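Local coordinates for protein transcriptional regulator (Vibrio virus VP882, PDB 7DWM) that binds the autoinducer 3,5-dimethylpyrazin-2-ol in a PAS-fold domain and probably regulates transcription by binding DNA through a LuxR-type helix-turn-helix domain, at residues 203-208 with 212-217. Sequence-based numbering, arbitrary orientation.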
# COMPACT_ATOMS: atom_id res chain seq x y z
N PHE A 203 -25.56 3.80 -16.72
CA PHE A 203 -25.35 2.44 -16.23
C PHE A 203 -26.54 1.53 -16.52
O PHE A 203 -26.38 0.30 -16.48
CB PHE A 203 -25.09 2.44 -14.72
CG PHE A 203 -23.64 2.64 -14.36
CD1 PHE A 203 -22.86 1.56 -13.99
CD2 PHE A 203 -23.07 3.89 -14.40
CE1 PHE A 203 -21.53 1.73 -13.65
CE2 PHE A 203 -21.74 4.08 -14.07
CZ PHE A 203 -20.97 2.99 -13.70
N GLY A 204 -27.70 2.09 -16.81
CA GLY A 204 -28.91 1.31 -16.93
C GLY A 204 -29.54 0.95 -15.61
O GLY A 204 -30.40 0.06 -15.56
N ALA A 205 -29.14 1.62 -14.53
CA ALA A 205 -29.66 1.30 -13.21
C ALA A 205 -31.02 1.96 -12.99
O ALA A 205 -31.33 3.00 -13.57
CB ALA A 205 -28.68 1.76 -12.13
N GLY A 206 -31.82 1.35 -12.13
CA GLY A 206 -33.17 1.82 -11.88
C GLY A 206 -33.25 2.83 -10.75
O GLY A 206 -34.15 3.67 -10.72
N ASN A 207 -32.31 2.75 -9.81
CA ASN A 207 -32.23 3.71 -8.72
C ASN A 207 -30.78 3.83 -8.27
O ASN A 207 -29.88 3.17 -8.79
CB ASN A 207 -33.15 3.29 -7.56
CG ASN A 207 -32.94 1.85 -7.13
OD1 ASN A 207 -31.87 1.28 -7.31
ND2 ASN A 207 -33.98 1.25 -6.55
N LYS A 208 -30.56 4.71 -7.28
CA LYS A 208 -29.22 4.95 -6.77
C LYS A 208 -28.58 3.67 -6.23
O LYS A 208 -27.38 3.45 -6.40
CB LYS A 208 -29.25 6.03 -5.69
CG LYS A 208 -29.23 7.44 -6.23
CD LYS A 208 -29.57 8.44 -5.15
CE LYS A 208 -29.99 9.77 -5.75
NZ LYS A 208 -30.06 10.84 -4.72
N ILE A 212 -25.10 1.96 -7.36
CA ILE A 212 -23.97 1.59 -6.52
C ILE A 212 -23.57 0.14 -6.77
O ILE A 212 -22.39 -0.18 -6.94
CB ILE A 212 -24.30 1.83 -5.03
CG1 ILE A 212 -24.37 3.33 -4.74
CG2 ILE A 212 -23.27 1.15 -4.14
CD1 ILE A 212 -23.01 3.99 -4.63
N ASP A 213 -24.56 -0.76 -6.83
CA ASP A 213 -24.26 -2.17 -7.03
C ASP A 213 -23.60 -2.41 -8.38
O ASP A 213 -22.58 -3.10 -8.48
CB ASP A 213 -25.54 -3.00 -6.89
CG ASP A 213 -25.96 -3.19 -5.45
OD1 ASP A 213 -25.07 -3.20 -4.56
OD2 ASP A 213 -27.18 -3.31 -5.20
N MET A 214 -24.18 -1.84 -9.44
CA MET A 214 -23.64 -2.01 -10.79
C MET A 214 -22.22 -1.46 -10.88
O MET A 214 -21.32 -2.12 -11.42
CB MET A 214 -24.54 -1.32 -11.81
CG MET A 214 -25.72 -2.15 -12.26
SD MET A 214 -26.76 -1.23 -13.41
CE MET A 214 -28.28 -2.18 -13.34
N ALA A 215 -21.99 -0.25 -10.35
CA ALA A 215 -20.67 0.35 -10.44
C ALA A 215 -19.64 -0.44 -9.64
O ALA A 215 -18.51 -0.62 -10.10
CB ALA A 215 -20.73 1.80 -9.95
N MET A 216 -20.01 -0.91 -8.45
CA MET A 216 -19.07 -1.70 -7.66
C MET A 216 -18.75 -3.02 -8.35
O MET A 216 -17.61 -3.50 -8.28
CB MET A 216 -19.63 -1.95 -6.26
CG MET A 216 -19.65 -0.70 -5.38
SD MET A 216 -18.01 -0.01 -5.07
CE MET A 216 -18.39 1.14 -3.75
N SER A 217 -19.72 -3.62 -9.03
CA SER A 217 -19.47 -4.90 -9.68
C SER A 217 -18.73 -4.75 -11.01
O SER A 217 -18.19 -5.74 -11.51
CB SER A 217 -20.79 -5.65 -9.91
OG SER A 217 -21.25 -5.47 -11.24
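Met214 reaches back from helix 208-217 into the bend of the chain at 203-205, its thioether a bump in a hollow lined by the carbonyls of Phe203 and Gly204 and by the CA and methyl of Ala205. CG lies beside the backbone N and anti to the carbonyl carbon (chi1 -84°), and the chain beyond is extended, which carries the sulfur out to the turn. SD packs 3.5 Å from Phe203 O and also touches Ala205 CB. The terminal CE lies 3.7 Å from Ala205 CA. The Phe203 side chain runs the other way, sliding past Met214 toward the helix: its CD1 meets Met214 CB, while the Ala215 methyl lies beside CE1 and CZ, at the far end of the ring, with CB 3.8 Å from CE1. Tyr220 meets the same ring edge-to-face, and Leu159 and Leu211 also pack against it. The bend joins the last two helices of a LuxR-type helix-turn-helix domain, a compact example of a Schellman motif and an N-cap letting two helices meet across a short turn. Helix 189-203, by family analogy probably the DNA-recognition helix, ends with Gly204, at positive phi, as C-prime residue. Asn207 then N-caps the next helix, its OD1 accepting from Glu210 N. Ile212 N donates to Lys208 O at 2.9 Å, the ordinary i to i+4 bond of the first turn. Beyond this, Ile212 packs on Tyr221 of the second subunit, whose hydroxyl is hydrogen-bonded to Asp213 OD2.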